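Local coordinates for fiber protein 2 (Human adenovirus type 41, PDB 2BZV) that probably forms spikes at the vertices of the viral capsid and attaches virions to the host receptor CXCAR, with this C-terminal knob as its receptor-binding domain, at residues Leu40-Asn45 against Ser90-Gln95; Asn103-Met108 against Ser144-Thr149; Thr54-Gly57 against Leu62-Met65; Ser29-Gln34 against Asn68-Lys73. All coordinates share one frame; numbering follows the deposited sequence.

Interaction 1 of 4, residues Leu40-Asn45 against Ser90-Gln95; sequences LCLTKN and STWRYQ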
# COMPACT_ATOMS: atom_id res chain seq x y z
N LEU A 40 12.10 4.16 9.82
CA LEU A 40 10.93 4.74 9.15
C LEU A 40 11.37 5.06 7.74
O LEU A 40 12.40 5.71 7.55
CB LEU A 40 10.48 6.00 9.89
CG LEU A 40 9.38 6.80 9.21
CD1 LEU A 40 8.09 6.00 9.01
CD2 LEU A 40 9.07 8.04 10.03
N CYS A 41 10.58 4.62 6.75
CA CYS A 41 10.87 4.87 5.36
C CYS A 41 9.60 5.42 4.70
O CYS A 41 8.55 4.77 4.79
CB CYS A 41 11.32 3.58 4.66
SG CYS A 41 11.71 3.81 2.91
N LEU A 42 9.71 6.60 4.09
CA LEU A 42 8.61 7.27 3.40
C LEU A 42 8.96 7.37 1.93
O LEU A 42 10.02 7.90 1.60
CB LEU A 42 8.42 8.70 3.94
CG LEU A 42 8.18 8.83 5.45
CD1 LEU A 42 8.04 10.30 5.82
CD2 LEU A 42 6.96 8.03 5.89
N THR A 43 8.05 6.93 1.06
CA THR A 43 8.27 7.13 -0.38
C THR A 43 7.05 7.85 -0.95
O THR A 43 5.90 7.48 -0.71
CB THR A 43 8.57 5.82 -1.14
OG1 THR A 43 7.48 4.90 -0.99
CG2 THR A 43 9.84 5.20 -0.61
N LYS A 44 7.33 8.91 -1.71
CA LYS A 44 6.29 9.78 -2.26
C LYS A 44 5.98 9.39 -3.70
O LYS A 44 6.89 9.29 -4.53
CB LYS A 44 6.77 11.24 -2.22
CG LYS A 44 5.75 12.21 -2.79
CD LYS A 44 6.26 13.64 -2.75
CE LYS A 44 5.31 14.61 -3.42
NZ LYS A 44 4.03 14.74 -2.67
N ASN A 45 4.69 9.18 -3.98
CA ASN A 45 4.17 8.90 -5.32
C ASN A 45 3.05 9.91 -5.53
O ASN A 45 1.93 9.65 -5.10
CB ASN A 45 3.61 7.45 -5.35
CG ASN A 45 2.80 7.02 -6.59
OD1 ASN A 45 3.23 7.35 -7.69
ND2 ASN A 45 1.73 6.22 -6.44
N SER A 90 20.29 13.36 12.64
CA SER A 90 21.32 13.07 11.66
C SER A 90 21.05 11.78 10.89
O SER A 90 21.69 11.53 9.88
CB SER A 90 22.70 13.00 12.32
OG SER A 90 22.78 11.87 13.16
N THR A 91 20.12 10.95 11.36
CA THR A 91 19.78 9.73 10.62
C THR A 91 18.56 9.91 9.71
O THR A 91 18.24 9.00 8.96
CB THR A 91 19.56 8.51 11.54
OG1 THR A 91 18.35 8.67 12.31
CG2 THR A 91 20.75 8.29 12.47
N TRP A 92 17.92 11.07 9.75
CA TRP A 92 16.71 11.34 8.94
C TRP A 92 17.16 11.98 7.64
O TRP A 92 17.46 13.19 7.59
CB TRP A 92 15.79 12.24 9.73
CG TRP A 92 14.45 12.54 9.12
CD1 TRP A 92 13.97 13.77 8.79
CD2 TRP A 92 13.40 11.60 8.83
NE1 TRP A 92 12.69 13.66 8.29
CE2 TRP A 92 12.31 12.34 8.31
CE3 TRP A 92 13.27 10.21 8.94
CZ2 TRP A 92 11.12 11.74 7.90
CZ3 TRP A 92 12.08 9.61 8.53
CH2 TRP A 92 11.02 10.37 8.03
N ARG A 93 17.26 11.15 6.59
CA ARG A 93 17.98 11.52 5.38
C ARG A 93 17.20 11.16 4.12
O ARG A 93 16.44 10.20 4.08
CB ARG A 93 19.34 10.80 5.32
CG ARG A 93 20.16 11.03 6.61
CD ARG A 93 21.60 10.60 6.53
NE ARG A 93 22.44 11.63 6.01
CZ ARG A 93 23.14 12.60 6.63
NH1 ARG A 93 23.23 12.80 7.94
NH2 ARG A 93 23.78 13.38 5.82
N TYR A 94 17.41 11.96 3.08
CA TYR A 94 16.97 11.57 1.74
C TYR A 94 17.84 10.40 1.31
O TYR A 94 19.06 10.51 1.24
CB TYR A 94 17.15 12.72 0.75
CG TYR A 94 16.18 13.87 0.94
CD1 TYR A 94 14.81 13.68 0.80
CD2 TYR A 94 16.64 15.16 1.23
CE1 TYR A 94 13.92 14.73 0.96
CE2 TYR A 94 15.77 16.22 1.39
CZ TYR A 94 14.41 16.00 1.26
OH TYR A 94 13.50 17.02 1.42
N GLN A 95 17.21 9.27 1.00
CA GLN A 95 17.98 8.09 0.65
C GLN A 95 18.82 8.30 -0.61
O GLN A 95 19.94 7.80 -0.69
CB GLN A 95 17.02 6.90 0.52
CG GLN A 95 17.69 5.65 0.04
CD GLN A 95 17.47 5.49 -1.43
OE1 GLN A 95 16.36 5.67 -1.92
NE2 GLN A 95 18.54 5.21 -2.14
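Arg93 NH1 reaches back 2.8 Å to Ser90 O, closing the turn from which Trp92 projects its indole onto Leu40 and Leu42. This hydrogen bond is nearly straight at the hydrogen (165°); the oxygen lies close to the guanidinium plane and offers an in-plane lone pair. Across the segments the contact is wholly apolar and buried. Trp92 puts CG opposite its own nitrogen (chi1 -175°), which carries the six-membered half of the indole over to strand 36-45 although the backbones stay far apart. Its outermost carbon, CH2, touches one methyl from each leucine. From Leu40, CD2 approaches obliquely, 3.6 Å from Trp92 CH2 and 3.7 Å from Trp92 CZ3. Leu42 CD1 instead meets the ring at its edge, near the ring plane, 3.7 Å from Trp92 CH2, and the two side chains run at about a right angle. Leu40 and Leu42 share a face of the strand, so the indole touches alternate residues and passes over Cys41, which points away. In the sheet, strand 18-20 separates the two segments and Trp92 also rests on its Ile19. Leu40 and Leu42 pack onward against strands 48-57 and 165-170, meeting Phe167 together, while on the other face of strand 36-45 Cys41 and Thr43 pack against the second subunit of the trimer.

Interaction 2 of 4, residues Asn103-Met108 against Ser144-Thr149; sequences NALTFM and SGYAFT
Tyr146, the first strand residue after Gly145, lays its ring against Met108 and Leu105. Met108 CB sits over one face, 3.7 Å from the centroid of the Tyr146 ring and 15° off the ring normal, displaced toward the CG end: a CH-pi contact. Bends at chi2 (-64°) and chi3 keep the rest of the methionine above the same side of the ring, CG near Tyr146 CD2 and the sulfur out past the rim. That sulfur stands obliquely to the aromatic system as a Met-aromatic contact, with Met108 SD 4.7 Å from the Tyr146 centroid and 3.7 Å from Tyr146 CB. At the far end of the ring Leu105 CD1 closes in obliquely, 3.6 Å from Tyr146 OH and 3.8 Å from Tyr146 CE2. The phenol oxygen is not left to this methyl, for it hydrogen-bonds Glu172 OE2. Leu105 and Met108 can both reach the ring because they are brought together by a short 3-10 turn, closed by Met108 N to Leu105 O at 3.0 Å. Strand 146-153 lies between strands 69-76 and 135-139 in the smaller sheet of the knob sandwich, and the turn belongs to the long loop running from strand 93-94 to strand 135-139. Ala147 next points away from this loop, its amide held by Asn140 OD1. Phe148 returns to the loop side, where its CZ comes obliquely to 4.4 Å from Phe107 O, a loose approach. Tyr169 bridges this pair, meeting the Phe148 ring edge-to-face while its hydroxyl hydrogen-bonds Phe107 O.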
# COMPACT_ATOMS: atom_id res chain seq x y z
N ASN A 103 13.55 20.51 4.53
CA ASN A 103 12.54 21.19 3.73
C ASN A 103 11.65 20.21 2.97
O ASN A 103 11.27 20.46 1.82
CB ASN A 103 13.19 22.20 2.80
CG ASN A 103 13.95 23.26 3.58
OD1 ASN A 103 15.11 23.57 3.28
ND2 ASN A 103 13.33 23.80 4.62
N ALA A 104 11.25 19.13 3.64
CA ALA A 104 10.49 18.05 2.98
C ALA A 104 8.99 18.33 3.05
O ALA A 104 8.19 17.47 3.43
CB ALA A 104 10.82 16.73 3.63
N LEU A 105 8.59 19.54 2.65
CA LEU A 105 7.19 19.95 2.76
C LEU A 105 6.24 18.99 2.05
O LEU A 105 5.15 18.71 2.55
CB LEU A 105 7.02 21.37 2.21
CG LEU A 105 5.61 21.97 2.31
CD1 LEU A 105 5.09 21.97 3.75
CD2 LEU A 105 5.61 23.37 1.71
N THR A 106 6.64 18.49 0.88
CA THR A 106 5.73 17.65 0.09
C THR A 106 5.69 16.20 0.57
O THR A 106 5.01 15.38 -0.05
CB THR A 106 6.04 17.71 -1.42
OG1 THR A 106 7.33 17.15 -1.66
CG2 THR A 106 5.98 19.15 -1.93
N PHE A 107 6.38 15.90 1.67
CA PHE A 107 6.20 14.64 2.39
C PHE A 107 5.35 14.84 3.65
O PHE A 107 5.06 13.86 4.35
CB PHE A 107 7.55 14.05 2.82
CG PHE A 107 8.38 13.49 1.70
CD1 PHE A 107 8.53 12.11 1.56
CD2 PHE A 107 9.04 14.31 0.80
CE1 PHE A 107 9.31 11.57 0.56
CE2 PHE A 107 9.82 13.78 -0.22
CZ PHE A 107 9.95 12.40 -0.34
N MET A 108 4.96 16.07 3.97
CA MET A 108 4.21 16.31 5.19
C MET A 108 2.74 15.91 5.02
O MET A 108 2.21 16.01 3.92
CB MET A 108 4.28 17.78 5.58
CG MET A 108 5.70 18.23 5.92
SD MET A 108 6.41 17.42 7.37
CE MET A 108 7.45 16.14 6.63
N SER A 144 1.57 23.80 15.54
CA SER A 144 2.24 24.49 14.42
C SER A 144 2.89 23.42 13.56
O SER A 144 3.35 22.43 14.12
CB SER A 144 3.34 25.45 14.93
OG SER A 144 2.84 26.51 15.71
N GLY A 145 3.02 23.63 12.27
CA GLY A 145 3.77 22.68 11.45
C GLY A 145 3.01 21.38 11.27
O GLY A 145 1.79 21.37 11.05
N TYR A 146 3.75 20.26 11.35
CA TYR A 146 3.20 18.96 11.00
C TYR A 146 3.71 17.92 11.98
O TYR A 146 4.70 18.16 12.69
CB TYR A 146 3.70 18.56 9.59
CG TYR A 146 3.28 19.57 8.54
CD1 TYR A 146 2.05 19.49 7.91
CD2 TYR A 146 4.12 20.63 8.18
CE1 TYR A 146 1.66 20.42 6.96
CE2 TYR A 146 3.73 21.58 7.24
CZ TYR A 146 2.50 21.47 6.64
OH TYR A 146 2.10 22.39 5.70
N ALA A 147 3.06 16.76 12.02
CA ALA A 147 3.56 15.71 12.88
C ALA A 147 3.04 14.35 12.47
O ALA A 147 1.97 14.23 11.85
CB ALA A 147 3.18 15.97 14.35
N PHE A 148 3.79 13.34 12.86
CA PHE A 148 3.29 11.97 12.95
C PHE A 148 3.31 11.57 14.42
O PHE A 148 4.31 11.79 15.10
CB PHE A 148 4.20 10.96 12.25
CG PHE A 148 4.43 11.20 10.79
CD1 PHE A 148 3.46 10.88 9.87
CD2 PHE A 148 5.64 11.66 10.35
CE1 PHE A 148 3.66 11.07 8.52
CE2 PHE A 148 5.85 11.86 8.99
CZ PHE A 148 4.86 11.58 8.09
N THR A 149 2.23 10.92 14.88
CA THR A 149 2.23 10.33 16.21
C THR A 149 1.89 8.86 16.03
O THR A 149 0.79 8.52 15.62
CB THR A 149 1.23 11.00 17.17
OG1 THR A 149 1.53 12.41 17.22
CG2 THR A 149 1.34 10.37 18.55

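Interaction 3 of 4, residues Thr54-Gly57 against Leu62-Met65; sequences TIKG and LREM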
# COMPACT_ATOMS: atom_id res chain seq x y z
N THR A 54 9.41 0.32 11.50
CA THR A 54 9.87 -0.77 12.37
C THR A 54 10.64 -0.14 13.52
O THR A 54 11.58 0.63 13.28
CB THR A 54 10.78 -1.74 11.61
OG1 THR A 54 10.10 -2.21 10.44
CG2 THR A 54 11.15 -2.93 12.50
N ILE A 55 10.26 -0.46 14.75
CA ILE A 55 10.97 0.04 15.92
C ILE A 55 11.39 -1.16 16.76
O ILE A 55 10.61 -2.09 16.95
CB ILE A 55 10.10 1.05 16.70
CG1 ILE A 55 10.89 1.65 17.86
CG2 ILE A 55 8.78 0.43 17.15
CD1 ILE A 55 10.30 2.92 18.45
N LYS A 56 12.64 -1.12 17.22
CA LYS A 56 13.20 -2.22 18.00
C LYS A 56 13.78 -1.69 19.30
O LYS A 56 14.65 -0.83 19.29
CB LYS A 56 14.30 -2.96 17.23
CG LYS A 56 14.74 -4.24 17.95
CD LYS A 56 15.88 -4.96 17.26
CE LYS A 56 16.28 -6.21 18.04
NZ LYS A 56 17.19 -7.11 17.26
N GLY A 57 13.30 -2.22 20.41
CA GLY A 57 13.85 -1.82 21.71
C GLY A 57 15.13 -2.58 21.98
O GLY A 57 15.21 -3.79 21.74
N LEU A 62 12.89 -1.16 27.63
CA LEU A 62 12.45 -1.67 26.32
C LEU A 62 12.76 -3.15 26.11
O LEU A 62 12.26 -3.76 25.17
CB LEU A 62 13.07 -0.85 25.19
CG LEU A 62 12.59 0.60 25.07
CD1 LEU A 62 13.39 1.31 23.99
CD2 LEU A 62 11.11 0.66 24.77
N ARG A 63 13.60 -3.74 26.97
CA ARG A 63 13.82 -5.17 26.88
C ARG A 63 12.92 -5.97 27.82
O ARG A 63 12.85 -7.19 27.74
CB ARG A 63 15.29 -5.50 27.17
CG ARG A 63 16.28 -4.88 26.18
CD ARG A 63 16.01 -5.26 24.73
NE ARG A 63 15.95 -6.71 24.53
CZ ARG A 63 15.59 -7.28 23.38
NH1 ARG A 63 15.25 -6.54 22.33
NH2 ARG A 63 15.56 -8.61 23.29
N GLU A 64 12.21 -5.28 28.70
CA GLU A 64 11.30 -5.91 29.65
C GLU A 64 10.24 -4.89 30.06
O GLU A 64 10.35 -4.21 31.09
CB GLU A 64 12.06 -6.45 30.87
CG GLU A 64 11.17 -7.25 31.83
CD GLU A 64 11.95 -7.97 32.92
OE1 GLU A 64 13.16 -7.74 33.09
OE2 GLU A 64 11.34 -8.81 33.62
N MET A 65 9.22 -4.77 29.21
CA MET A 65 8.29 -3.64 29.33
C MET A 65 7.48 -3.67 30.61
O MET A 65 7.11 -4.73 31.12
CB MET A 65 7.35 -3.60 28.13
CG MET A 65 8.03 -3.11 26.86
SD MET A 65 8.40 -1.34 26.90
CE MET A 65 6.77 -0.67 26.52
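This is a local, partly buried closure of a loop, in which the end of strand 48-57 is met by the short 3-10 turn that soon follows it. Gly57 has no side chain, which lets Leu62 CB come to 3.7 Å from Gly57 CA; a CB there would run into Leu62 CB. Leu62 CD1 stands against the same glycine carbon at 3.9 Å. One hydrogen bond completes the join: Arg63 NH1 donates to Gly57 O at 2.8 Å, with an angle of 155° at the hydrogen. The carbonyl oxygen sits at the edge of the guanidinium, almost in its plane, whereas the donor is tilted 23° from the carbonyl plane. Arg63 bends at both chi2 and chi3, curling its chain back over the carbonyl; Arg63 CD is 3.4 Å from Gly57 O. The hydrogen bond lies on the side of the exposed Arg63, while Leu62 is buried on the inner side. Phe160 makes backbone hydrogen bonds to both Gly57 and Leu62, bracing strand end and turn from a third part of the chain. This is a loop of the adenovirus knob sandwich, where the chain leaves the larger antiparallel sheet on its way to strand 69-76 of the other.

Interaction 4 of 4, residues Ser29-Gln34 against Asn68-Lys73; sequences SIYETQ and NALSLK
With chi1 of -58°, Ile30 sets CG2 opposite its own nitrogen, and Leu70, with chi1 of -175°, does the same with CG; the two branches thereby meet in the middle of the contact. Ile30 CG2 lies 3.9 Å from Leu70 CD1 and 4.1 Å from Leu70 CG, the side chains slanting past one another. The other branch of the isoleucine leads along the strand, where Ile30 CD1 makes a looser contact with Leu72 CD1 at 4.4 Å. Leu70 and Leu72 are alternate residues of strand 69-76, so Ile30 spans both. The same CG2 methyl also sits 4.0 Å above the plane of the Tyr31 ring, over its centre, and thus touches both the ring and Leu70. The phenol end of Tyr31 extends toward the strand as well, with Tyr31 OH 4.1 Å from Leu70 CD1. A water at the ring edge, in its plane, joins the phenol to the strand backbone: it accepts from Tyr31 OH at 2.8 Å and donates to Ala69 O. The loop carrying Ile30 and Tyr31 is stiffened from within, Gln34 N giving an almost straight hydrogen bond (177°) to Ser29 OG. The carboxylate of Asp35 takes the backbone N-H groups of Ile30, Tyr31 and Glu32. Segment 29-34 belongs to the connection between strands 18-20 and 36-45, the AB loop of the adenovirus knob, in CXCAR-binding relatives a major part of the receptor surface; here it is held against the edge strand of the smaller sheet.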
# COMPACT_ATOMS: atom_id res chain seq x y z
N SER A 29 15.51 7.46 21.20
CA SER A 29 15.57 7.55 22.66
C SER A 29 14.16 7.60 23.24
O SER A 29 13.51 8.64 23.17
CB SER A 29 16.34 8.81 23.06
OG SER A 29 17.67 8.76 22.55
N ILE A 30 13.69 6.48 23.78
CA ILE A 30 12.32 6.40 24.31
C ILE A 30 12.31 6.65 25.81
O ILE A 30 11.62 7.55 26.28
CB ILE A 30 11.68 5.04 23.98
CG1 ILE A 30 11.65 4.79 22.47
CG2 ILE A 30 10.29 4.96 24.60
CD1 ILE A 30 10.78 5.78 21.69
N TYR A 31 13.08 5.85 26.56
CA TYR A 31 13.16 6.00 28.03
C TYR A 31 14.53 6.49 28.45
O TYR A 31 14.65 7.16 29.48
CB TYR A 31 12.92 4.67 28.72
CG TYR A 31 11.59 4.01 28.47
CD1 TYR A 31 10.39 4.70 28.65
CD2 TYR A 31 11.54 2.68 28.12
CE1 TYR A 31 9.18 4.07 28.44
CE2 TYR A 31 10.33 2.04 27.90
CZ TYR A 31 9.15 2.73 28.06
OH TYR A 31 7.95 2.09 27.85
N GLU A 32 15.56 6.13 27.70
CA GLU A 32 16.92 6.60 27.96
C GLU A 32 17.60 6.81 26.63
O GLU A 32 17.08 6.42 25.58
CB GLU A 32 17.72 5.63 28.82
CG GLU A 32 17.93 4.26 28.21
CD GLU A 32 18.72 3.34 29.13
OE1 GLU A 32 18.13 2.72 30.04
OE2 GLU A 32 19.96 3.21 28.95
N THR A 33 18.75 7.45 26.65
CA THR A 33 19.45 7.81 25.42
C THR A 33 19.78 6.60 24.57
O THR A 33 20.40 5.65 25.05
CB THR A 33 20.78 8.53 25.77
OG1 THR A 33 20.51 9.62 26.65
CG2 THR A 33 21.44 9.04 24.49
N GLN A 34 19.38 6.63 23.30
CA GLN A 34 19.76 5.62 22.32
C GLN A 34 19.44 4.21 22.78
O GLN A 34 20.26 3.30 22.71
CB GLN A 34 21.24 5.79 21.95
CG GLN A 34 21.45 7.08 21.16
CD GLN A 34 22.86 7.22 20.63
OE1 GLN A 34 23.79 6.64 21.18
NE2 GLN A 34 23.02 7.97 19.55
N ASN A 68 1.96 -0.99 28.79
CA ASN A 68 1.41 -1.83 27.71
C ASN A 68 1.15 -1.03 26.43
O ASN A 68 0.42 -1.50 25.55
CB ASN A 68 0.16 -2.56 28.16
CG ASN A 68 -0.99 -1.61 28.40
OD1 ASN A 68 -0.80 -0.40 28.40
ND2 ASN A 68 -2.18 -2.14 28.64
N ALA A 69 1.72 0.16 26.33
CA ALA A 69 1.64 0.94 25.10
C ALA A 69 2.76 1.96 25.10
O ALA A 69 3.21 2.40 26.17
CB ALA A 69 0.30 1.64 24.99
N LEU A 70 3.18 2.34 23.90
CA LEU A 70 4.28 3.27 23.71
C LEU A 70 3.97 4.13 22.51
O LEU A 70 3.46 3.63 21.51
CB LEU A 70 5.52 2.43 23.45
CG LEU A 70 6.89 3.04 23.30
CD1 LEU A 70 7.93 2.03 23.75
CD2 LEU A 70 7.18 3.44 21.86
N SER A 71 4.30 5.42 22.60
CA SER A 71 4.08 6.33 21.49
C SER A 71 5.39 6.97 21.05
O SER A 71 6.36 7.08 21.82
CB SER A 71 3.12 7.45 21.87
OG SER A 71 3.77 8.29 22.82
N LEU A 72 5.42 7.41 19.80
CA LEU A 72 6.56 8.13 19.24
C LEU A 72 6.01 9.27 18.41
O LEU A 72 5.24 9.03 17.48
CB LEU A 72 7.40 7.21 18.34
CG LEU A 72 8.47 7.91 17.49
CD1 LEU A 72 9.56 8.45 18.39
CD2 LEU A 72 9.04 6.95 16.43
N LYS A 73 6.42 10.49 18.72
CA LYS A 73 5.99 11.67 17.97
C LYS A 73 7.16 12.24 17.19
O LYS A 73 8.23 12.51 17.75
CB LYS A 73 5.41 12.72 18.91
CG LYS A 73 4.81 13.88 18.16
CD LYS A 73 4.03 14.75 19.13
CE LYS A 73 3.37 15.86 18.36
NZ LYS A 73 2.64 16.78 19.29
O HOH W 1 5.58 3.50 27.71

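In the fold
All four contacts lie in the knob domain, an antiparallel sandwich. Interactions 1 and 3 rest on neighbouring strands of the larger sheet, 36-45 and 48-57, with centres about 22 Å apart, whereas 2 and 4 use adjacent strands of the smaller sheet, 146-153 and 69-76. Interactions 3 and 4 are close companions, about 9 Å between centres, joined by Leu62 and Met65 packing on Tyr31 and Leu70. Interactions 1 and 2 also touch, through Lys44 against Phe107 and Thr106, centres about 12 Å apart, on the opposite side of the chain's centre from 4. Along the sequence 3 is nested inside both 1 and 4, these two interlock, and 2 closes last, joining a loop to the smaller sheet.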